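Local atomic coordinates of ribosome hibernation protein YHBH (Vibrio cholerae serotype O1, PDB entry 4HEI), a protein that probably binds the small ribosomal subunit, associates with 100S ribosomes (dimers of 70S) and is thought to inhibit translation in stationary phase. Residues A[13-18]-A[69-74]; A[54-59]-A[83-88]; A[61-66]-A[75-80]. All blocks are in the same frame, centred on the assembly; numbering follows the deposited sequence.

From the N terminus, strand 2-8 leads into helix 14-27, whose first turn is set by contact 1 beside the first turn of helix 70-91. That closure spans strands 34-44, 47-56 and 59-67 and joins the two helices lying on one face of the sheet. Contact 2 starts later, at the end of strand 47-56, and ends later, near the C terminus of helix 70-91, so it crosses contact 1. Contact 3 closes the shorter connection from edge strand 59-67 back to the same helix; it lies within the span of contact 2 and crosses contact 1. Helix 70-91 thus meets, in order, its partner helix, the edge strand and the hairpin turn.

Contact 1: residues A[13-18]-A[69-74]; sequences TDSMQD and NMYAAI
Tyr71 reaches across to Ser15 and Met16 where the two helices of the beta-alpha-beta-beta-beta-alpha fold begin side by side. The short segments run nearly parallel, 14° apart, with their axes 11.1 Å from each other, a gap that the long Tyr71 side chain bridges.

The polar part gathers round the phenol. Tyr71 OH and Ser15 OG share a hydrogen bond of 2.7 Å, in which either hydroxyl could be donor. Ser15 suits this exposed place because its small side chain carries OG anti to the backbone N (chi1 175°), onto the phenol oxygen. A water lying in the plane of the Tyr71 ring, at its edge, joins Tyr71 OH to Thr13 OG1. Each helix is also N-capped by a side chain: Thr13 OG1 accepts from Met16 N, and Asn69 OD1 uses an in-plane lone pair to accept from Ala72 N.

The apolar part faces the sheet. Met16 crosses the Tyr71 side chain at about a right angle, its CG 3.8 Å from Tyr71 CZ. The two methionines, both buried, suit this apolar layer: their unbranched chains bend (Met16 at chi3, Met70 at chi2 and chi3) as they rest on Leu41 of strand 34-44 and on Ile10. Tyr19 adds an edge-to-face ring contact to Tyr71. Between the two methionines, which also cross nearly perpendicularly, Met16 SD stands 4.1 Å from Met70 CG.

Contact 2: residues A[54-59]-A[83-88]; sequences LHVNQA and RQLNKH. With 3CO (cobalt (III) ion), chain D.
Leu54 and Val56 face Leu85 and His88 across an alpha/beta layer in which the strand and helix segments run almost parallel, 12° apart, with axes 11.7 Å from each other. A type II turn from Val56 to Ala59 then reverses the chain, closed through the backbone N-H groups of both residues.

The leucines cross at about a right angle and meet through Leu54 CD1 and Leu85 CD1, 3.8 Å apart; Val56 CG1 touches the other Leu85 branch, CD2. His88 CG, trans to N (chi1 170°), extends the ring to the turn. Val56 CG2 lies over one face in a CH-pi contact, 4.0 Å from the His88 ring centroid, and Ala59 CB approaches His88 NE2 obliquely at 3.4 Å. Both methyls lie on one side of the ring plane, so the flat imidazole rests against branched Val56 and small Ala59, with Asn57 O at its edge. Alternation along the strand turns His55 elsewhere, and its ND1 binds cobalt at 2.0 Å.

Leu54 also packs on Phe24 of helix 14-27 and Val37 of strand 34-44, and Leu85 on Leu27 and Ile61: the contact lies between helix 70-91 and the sheet, helix 14-27 packed alongside.

Contact 3: residues A[61-66]-A[75-80]; sequences IHAHAD and DSLVDK. With 3CO (cobalt (III) ion), chain C.
Ala63 and Ala65 turn their methyl groups to Ser76, Leu77 and Lys80 in the alpha/beta layer of the S30AE family fold, here between edge strand 59-67 and the helix that follows it. The segments run roughly antiparallel at 150°, and their axes come within 7.0 Å, a close approach consistent with the small alanines on this face.

Ile61, at the start, turns its side chain to Leu81, Gln84 and Leu85 further along the helix. His62 points away from the helix and binds a cobalt ion through NE2 at 2.1 Å; its backbone O accepts a hydrogen bond from Gln84 NE2.

Ala63 faces the helix again. Its CB touches Leu77 CD1 at 3.9 Å and also meets Lys80 CB. A chi1 of 170° swings Leu77 CG away from its own N and lays CD1 against the strand backbone, near Ala63 O; the leucine also packs on Ala50 and Ala52 of strand 47-56.

His64, two residues beyond His62 and therefore on the same side of the strand, completes the pair of imidazoles on this metal, with NE2 1.9 Å from the cobalt; a further ligand atom comes from elsewhere in the structure. The strand's alternation thus separates a metal-binding face from a packing face.

Ala65 meets the helix backbone itself, its CB 3.4 Å from Leu77 N and close to Ser76 CB. The small methyl group of Ala65 suits this close approach. Beside it, Lys80 spans the edge of the strand with an extended chain beyond CG: its alkyl part passes obliquely beside the strand, CD near His64 O, and NZ donates to His64 O at 2.7 Å, in the carbonyl plane, with a C=O...N angle of 154°.

Contact 1: residues A[13-18]-A[69-74]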
loop_
_atom_site.group_PDB
_atom_site.type_symbol
_atom_site.label_atom_id
_atom_site.label_comp_id
_atom_site.label_asym_id
_atom_site.label_seq_id
_atom_site.Cartn_x
_atom_site.Cartn_y
_atom_site.Cartn_z
ATOM N N THR A 13 -0.583 -0.325 -15.111
ATOM C CA THR A 13 -0.230 -1.548 -15.827
ATOM C C THR A 13 -0.430 -2.791 -14.974
ATOM O O THR A 13 -0.540 -2.707 -13.751
ATOM C CB THR A 13 1.244 -1.527 -16.273
ATOM O OG1 THR A 13 2.088 -1.498 -15.119
ATOM C CG2 THR A 13 1.529 -0.300 -17.126
ATOM N N ASP A 14 -0.472 -3.949 -15.621
ATOM C CA ASP A 14 -0.643 -5.196 -14.890
ATOM C C ASP A 14 0.585 -5.464 -14.036
ATOM O O ASP A 14 0.496 -6.133 -13.010
ATOM C CB ASP A 14 -0.876 -6.359 -15.851
ATOM C CG ASP A 14 -2.208 -6.259 -16.559
ATOM O OD1 ASP A 14 -3.233 -6.104 -15.862
ATOM O OD2 ASP A 14 -2.229 -6.335 -17.805
ATOM N N SER A 15 1.731 -4.941 -14.464
ATOM C CA SER A 15 2.963 -5.117 -13.707
ATOM C C SER A 15 2.844 -4.399 -12.369
ATOM O O SER A 15 3.249 -4.931 -11.338
ATOM C CB SER A 15 4.164 -4.567 -14.480
ATOM O OG SER A 15 5.337 -4.634 -13.684
ATOM N N MET A 16 2.301 -3.184 -12.387
ATOM C CA MET A 16 2.127 -2.429 -11.156
ATOM C C MET A 16 1.197 -3.197 -10.233
ATOM O O MET A 16 1.501 -3.403 -9.060
ATOM C CB MET A 16 1.527 -1.046 -11.436
ATOM C CG MET A 16 2.550 0.038 -11.704
ATOM S SD MET A 16 1.751 1.587 -12.174
ATOM C CE MET A 16 2.064 1.594 -13.922
ATOM N N GLN A 17 0.061 -3.622 -10.769
ATOM C CA GLN A 17 -0.897 -4.361 -9.968
ATOM C C GLN A 17 -0.295 -5.656 -9.447
ATOM O O GLN A 17 -0.461 -5.987 -8.273
ATOM C CB GLN A 17 -2.172 -4.622 -10.774
ATOM C CG GLN A 17 -2.955 -3.340 -11.024
ATOM C CD GLN A 17 -4.320 -3.579 -11.633
ATOM O OE1 GLN A 17 -4.453 -3.767 -12.840
ATOM N NE2 GLN A 17 -5.346 -3.580 -10.793
ATOM N N ASP A 18 0.417 -6.379 -10.309
ATOM C CA ASP A 18 1.050 -7.627 -9.888
ATOM C C ASP A 18 2.044 -7.348 -8.764
ATOM O O ASP A 18 2.092 -8.072 -7.764
ATOM C CB ASP A 18 1.784 -8.295 -11.057
ATOM C CG ASP A 18 0.836 -8.843 -12.110
ATOM O OD1 ASP A 18 -0.338 -9.101 -11.783
ATOM O OD2 ASP A 18 1.272 -9.031 -13.266
ATOM N N ASN A 69 10.016 7.390 -9.311
ATOM C CA ASN A 69 9.668 6.084 -9.880
ATOM C C ASN A 69 8.531 5.450 -9.064
ATOM O O ASN A 69 8.630 5.326 -7.850
ATOM C CB ASN A 69 10.890 5.160 -9.881
ATOM C CG ASN A 69 10.581 3.781 -10.433
ATOM O OD1 ASN A 69 10.118 2.898 -9.711
ATOM N ND2 ASN A 69 10.819 3.598 -11.724
ATOM N N MET A 70 7.461 5.045 -9.739
ATOM C CA MET A 70 6.301 4.462 -9.062
ATOM C C MET A 70 6.587 3.194 -8.263
ATOM O O MET A 70 6.069 3.017 -7.166
ATOM C CB MET A 70 5.180 4.190 -10.071
ATOM C CG MET A 70 3.880 3.689 -9.443
ATOM S SD MET A 70 3.219 4.827 -8.191
ATOM C CE MET A 70 2.422 6.013 -9.230
ATOM N N TYR A 71 7.415 2.307 -8.797
ATOM C CA TYR A 71 7.721 1.083 -8.074
ATOM C C TYR A 71 8.482 1.398 -6.798
ATOM O O TYR A 71 8.278 0.754 -5.768
ATOM C CB TYR A 71 8.505 0.129 -8.976
ATOM C CG TYR A 71 7.649 -0.458 -10.074
ATOM C CD1 TYR A 71 6.918 -1.626 -9.867
ATOM C CD2 TYR A 71 7.544 0.174 -11.310
ATOM C CE1 TYR A 71 6.106 -2.153 -10.857
ATOM C CE2 TYR A 71 6.733 -0.344 -12.315
ATOM C CZ TYR A 71 6.017 -1.507 -12.084
ATOM O OH TYR A 71 5.219 -2.021 -13.074
ATOM N N ALA A 72 9.351 2.403 -6.855
ATOM C CA ALA A 72 10.110 2.814 -5.682
ATOM C C ALA A 72 9.134 3.458 -4.693
ATOM O O ALA A 72 9.286 3.332 -3.478
ATOM C CB ALA A 72 11.192 3.811 -6.078
ATOM N N ALA A 73 8.137 4.157 -5.226
ATOM C CA ALA A 73 7.131 4.800 -4.381
ATOM C C ALA A 73 6.372 3.724 -3.606
ATOM O O ALA A 73 6.145 3.850 -2.402
ATOM C CB ALA A 73 6.162 5.611 -5.241
ATOM N N ILE A 74 5.989 2.659 -4.303
ATOM C CA ILE A 74 5.266 1.566 -3.670
ATOM C C ILE A 74 6.115 0.911 -2.586
ATOM O O ILE A 74 5.613 0.582 -1.516
ATOM C CB ILE A 74 4.834 0.517 -4.713
ATOM C CG1 ILE A 74 3.809 1.147 -5.664
ATOM C CG2 ILE A 74 4.238 -0.706 -4.023
ATOM C CD1 ILE A 74 3.569 0.343 -6.921
HETATM O O HOH W 1 4.818 -0.730 -15.321
#

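Contact 2: residues A[54-59]-A[83-88]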
loop_
_atom_site.group_PDB
_atom_site.type_symbol
_atom_site.label_atom_id
_atom_site.label_comp_id
_atom_site.label_asym_id
_atom_site.label_seq_id
_atom_site.Cartn_x
_atom_site.Cartn_y
_atom_site.Cartn_z
ATOM N N LEU A 54 -5.298 0.485 5.015
ATOM C CA LEU A 54 -5.517 -0.896 5.407
ATOM C C LEU A 54 -6.519 -0.912 6.557
ATOM O O LEU A 54 -6.352 -0.207 7.557
ATOM C CB LEU A 54 -4.210 -1.544 5.867
ATOM C CG LEU A 54 -2.931 -1.392 5.036
ATOM C CD1 LEU A 54 -1.885 -2.375 5.555
ATOM C CD2 LEU A 54 -3.210 -1.638 3.571
ATOM N N HIS A 55 -7.572 -1.700 6.400
ATOM C CA HIS A 55 -8.589 -1.814 7.431
ATOM C C HIS A 55 -8.324 -3.111 8.177
ATOM O O HIS A 55 -8.547 -4.204 7.654
ATOM C CB HIS A 55 -9.964 -1.806 6.776
ATOM C CG HIS A 55 -10.240 -0.562 5.981
ATOM N ND1 HIS A 55 -10.958 0.503 6.484
ATOM C CD2 HIS A 55 -9.846 -0.197 4.737
ATOM C CE1 HIS A 55 -10.993 1.472 5.584
ATOM N NE2 HIS A 55 -10.325 1.072 4.515
ATOM N N VAL A 56 -7.826 -2.971 9.399
ATOM C CA VAL A 56 -7.489 -4.108 10.245
ATOM C C VAL A 56 -8.447 -4.173 11.428
ATOM O O VAL A 56 -9.271 -3.279 11.620
ATOM C CB VAL A 56 -6.040 -3.986 10.771
ATOM C CG1 VAL A 56 -5.070 -3.845 9.606
ATOM C CG2 VAL A 56 -5.921 -2.784 11.694
ATOM N N ASN A 57 -8.342 -5.232 12.222
ATOM C CA ASN A 57 -9.221 -5.382 13.372
ATOM C C ASN A 57 -9.204 -4.185 14.320
ATOM O O ASN A 57 -8.206 -3.910 14.989
ATOM C CB ASN A 57 -8.881 -6.670 14.128
ATOM C CG ASN A 57 -9.530 -7.899 13.504
ATOM O OD1 ASN A 57 -9.388 -8.152 12.306
ATOM N ND2 ASN A 57 -10.248 -8.666 14.317
ATOM N N GLN A 58 -10.322 -3.466 14.347
ATOM C CA GLN A 58 -10.502 -2.301 15.206
ATOM C C GLN A 58 -9.571 -1.123 14.924
ATOM O O GLN A 58 -9.293 -0.328 15.822
ATOM C CB GLN A 58 -10.359 -2.712 16.673
ATOM C CG GLN A 58 -11.298 -3.824 17.094
ATOM C CD GLN A 58 -11.083 -4.251 18.531
ATOM O OE1 GLN A 58 -9.969 -4.597 18.927
ATOM N NE2 GLN A 58 -12.152 -4.233 19.322
ATOM N N ALA A 59 -9.090 -0.998 13.690
ATOM C CA ALA A 59 -8.212 0.119 13.364
ATOM C C ALA A 59 -7.924 0.278 11.877
ATOM O O ALA A 59 -8.251 -0.582 11.068
ATOM C CB ALA A 59 -6.902 -0.014 14.132
ATOM N N ARG A 83 5.820 -0.355 9.353
ATOM C CA ARG A 83 6.169 0.298 10.618
ATOM C C ARG A 83 4.909 0.498 11.444
ATOM O O ARG A 83 4.870 0.180 12.633
ATOM C CB ARG A 83 6.813 1.670 10.388
ATOM C CG ARG A 83 8.136 1.650 9.653
ATOM C CD ARG A 83 8.942 2.914 9.953
ATOM N NE ARG A 83 10.172 2.967 9.170
ATOM C CZ ARG A 83 10.239 3.364 7.902
ATOM N NH1 ARG A 83 9.143 3.756 7.265
ATOM N NH2 ARG A 83 11.403 3.354 7.265
ATOM N N GLN A 84 3.872 1.034 10.811
ATOM C CA GLN A 84 2.617 1.274 11.507
ATOM C C GLN A 84 1.930 -0.022 11.933
ATOM O O GLN A 84 1.311 -0.080 12.994
ATOM C CB GLN A 84 1.677 2.101 10.632
ATOM C CG GLN A 84 2.184 3.502 10.349
ATOM C CD GLN A 84 1.197 4.321 9.543
ATOM O OE1 GLN A 84 0.055 4.528 9.957
ATOM N NE2 GLN A 84 1.633 4.789 8.382
ATOM N N LEU A 85 2.028 -1.055 11.101
ATOM C CA LEU A 85 1.421 -2.344 11.425
ATOM C C LEU A 85 2.112 -2.997 12.621
ATOM O O LEU A 85 1.458 -3.617 13.464
ATOM C CB LEU A 85 1.483 -3.277 10.212
ATOM C CG LEU A 85 0.426 -3.018 9.131
ATOM C CD1 LEU A 85 0.806 -3.772 7.854
ATOM C CD2 LEU A 85 -0.946 -3.453 9.633
ATOM N N ASN A 86 3.432 -2.857 12.694
ATOM C CA ASN A 86 4.190 -3.421 13.805
ATOM C C ASN A 86 3.786 -2.729 15.101
ATOM O O ASN A 86 3.571 -3.383 16.119
ATOM C CB ASN A 86 5.689 -3.272 13.549
ATOM C CG ASN A 86 6.234 -4.373 12.667
ATOM O OD1 ASN A 86 7.191 -4.174 11.921
ATOM N ND2 ASN A 86 5.631 -5.555 12.760
ATOM N N LYS A 87 3.629 -1.410 15.047
ATOM C CA LYS A 87 3.216 -0.657 16.227
ATOM C C LYS A 87 1.807 -1.085 16.637
ATOM O O LYS A 87 1.549 -1.371 17.805
ATOM C CB LYS A 87 3.245 0.846 15.935
ATOM C CG LYS A 87 4.621 1.369 15.557
ATOM C CD LYS A 87 4.609 2.874 15.320
ATOM C CE LYS A 87 5.998 3.379 14.940
ATOM N NZ LYS A 87 6.036 4.853 14.703
ATOM N N HIS A 88 0.896 -1.139 15.672
ATOM C CA HIS A 88 -0.475 -1.544 15.961
ATOM C C HIS A 88 -0.544 -2.994 16.436
ATOM O O HIS A 88 -1.404 -3.353 17.241
ATOM C CB HIS A 88 -1.355 -1.372 14.722
ATOM C CG HIS A 88 -2.711 -1.989 14.861
ATOM N ND1 HIS A 88 -2.920 -3.349 14.779
ATOM C CD2 HIS A 88 -3.919 -1.437 15.123
ATOM C CE1 HIS A 88 -4.199 -3.608 14.985
ATOM N NE2 HIS A 88 -4.827 -2.466 15.197
HETATM CO CO 3CO D . -12.450 0.717 7.822
#

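Contact 3: residues A[61-66]-A[75-80]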
loop_
_atom_site.group_PDB
_atom_site.type_symbol
_atom_site.label_atom_id
_atom_site.label_comp_id
_atom_site.label_asym_id
_atom_site.label_seq_id
_atom_site.Cartn_x
_atom_site.Cartn_y
_atom_site.Cartn_z
ATOM N N ILE A 61 -4.825 1.725 9.067
ATOM C CA ILE A 61 -3.434 2.046 8.836
ATOM C C ILE A 61 -3.460 2.796 7.512
ATOM O O ILE A 61 -3.992 2.294 6.510
ATOM C CB ILE A 61 -2.574 0.771 8.699
ATOM C CG1 ILE A 61 -2.626 -0.026 10.007
ATOM C CG2 ILE A 61 -1.137 1.142 8.343
ATOM C CD1 ILE A 61 -2.096 0.729 11.206
ATOM N N HIS A 62 -2.912 4.004 7.517
ATOM C CA HIS A 62 -2.905 4.823 6.315
ATOM C C HIS A 62 -1.557 5.494 6.110
ATOM O O HIS A 62 -0.906 5.914 7.070
ATOM C CB HIS A 62 -4.032 5.877 6.401
ATOM C CG HIS A 62 -3.956 6.950 5.355
ATOM N ND1 HIS A 62 -3.194 8.088 5.511
ATOM C CD2 HIS A 62 -4.531 7.051 4.133
ATOM C CE1 HIS A 62 -3.300 8.841 4.431
ATOM N NE2 HIS A 62 -4.106 8.236 3.578
ATOM N N ALA A 63 -1.137 5.558 4.855
ATOM C CA ALA A 63 0.116 6.205 4.509
ATOM C C ALA A 63 0.224 6.483 3.019
ATOM O O ALA A 63 -0.445 5.849 2.207
ATOM C CB ALA A 63 1.285 5.339 4.958
ATOM N N HIS A 64 1.068 7.452 2.681
ATOM C CA HIS A 64 1.347 7.830 1.305
ATOM C C HIS A 64 2.867 7.852 1.197
ATOM O O HIS A 64 3.562 8.054 2.197
ATOM C CB HIS A 64 0.872 9.252 0.983
ATOM C CG HIS A 64 -0.613 9.428 0.972
ATOM N ND1 HIS A 64 -1.212 10.578 0.505
ATOM C CD2 HIS A 64 -1.619 8.620 1.383
ATOM C CE1 HIS A 64 -2.521 10.472 0.631
ATOM N NE2 HIS A 64 -2.794 9.294 1.161
ATOM N N ALA A 65 3.368 7.672 -0.018
ATOM C CA ALA A 65 4.802 7.723 -0.287
ATOM C C ALA A 65 4.939 8.190 -1.731
ATOM O O ALA A 65 4.099 7.868 -2.575
ATOM C CB ALA A 65 5.437 6.340 -0.102
ATOM N N ASP A 66 5.964 8.986 -2.023
ATOM C CA ASP A 66 6.141 9.442 -3.395
ATOM C C ASP A 66 7.582 9.290 -3.850
ATOM O O ASP A 66 8.495 9.214 -3.031
ATOM C CB ASP A 66 5.667 10.894 -3.567
ATOM C CG ASP A 66 6.602 11.904 -2.941
ATOM O OD1 ASP A 66 6.410 13.110 -3.200
ATOM O OD2 ASP A 66 7.521 11.508 -2.196
ATOM N N ASP A 75 7.404 0.714 -2.854
ATOM C CA ASP A 75 8.271 0.108 -1.849
ATOM C C ASP A 75 8.350 0.975 -0.612
ATOM O O ASP A 75 8.356 0.467 0.506
ATOM C CB ASP A 75 9.679 -0.102 -2.395
ATOM C CG ASP A 75 9.741 -1.210 -3.400
ATOM O OD1 ASP A 75 9.312 -2.330 -3.056
ATOM O OD2 ASP A 75 10.216 -0.963 -4.526
ATOM N N SER A 76 8.439 2.286 -0.810
ATOM C CA SER A 76 8.507 3.200 0.324
ATOM C C SER A 76 7.194 3.166 1.096
ATOM O O SER A 76 7.191 3.210 2.331
ATOM C CB SER A 76 8.790 4.628 -0.150
ATOM O OG SER A 76 10.077 4.703 -0.739
ATOM N N LEU A 77 6.082 3.084 0.366
ATOM C CA LEU A 77 4.768 3.035 0.998
ATOM C C LEU A 77 4.668 1.820 1.910
ATOM O O LEU A 77 4.253 1.932 3.056
ATOM C CB LEU A 77 3.658 2.962 -0.059
ATOM C CG LEU A 77 2.246 2.658 0.461
ATOM C CD1 LEU A 77 1.813 3.728 1.459
ATOM C CD2 LEU A 77 1.270 2.599 -0.717
ATOM N N VAL A 78 5.039 0.654 1.390
ATOM C CA VAL A 78 4.970 -0.564 2.179
ATOM C C VAL A 78 5.828 -0.466 3.440
ATOM O O VAL A 78 5.411 -0.906 4.510
ATOM C CB VAL A 78 5.385 -1.788 1.342
ATOM C CG1 VAL A 78 5.460 -3.032 2.218
ATOM C CG2 VAL A 78 4.370 -1.990 0.230
ATOM N N ASP A 79 7.015 0.115 3.321
ATOM C CA ASP A 79 7.865 0.267 4.493
ATOM C C ASP A 79 7.160 1.100 5.560
ATOM O O ASP A 79 7.282 0.814 6.749
ATOM C CB ASP A 79 9.209 0.906 4.126
ATOM C CG ASP A 79 10.160 -0.079 3.465
ATOM O OD1 ASP A 79 10.183 -1.249 3.892
ATOM O OD2 ASP A 79 10.893 0.311 2.531
ATOM N N LYS A 80 6.412 2.118 5.140
ATOM C CA LYS A 80 5.683 2.956 6.093
ATOM C C LYS A 80 4.535 2.167 6.728
ATOM O O LYS A 80 4.291 2.268 7.930
ATOM C CB LYS A 80 5.114 4.201 5.406
ATOM C CG LYS A 80 6.151 5.177 4.882
ATOM C CD LYS A 80 5.485 6.469 4.419
ATOM C CE LYS A 80 6.494 7.436 3.824
ATOM N NZ LYS A 80 5.853 8.733 3.458
HETATM CO CO 3CO C . -4.588 8.832 1.652
#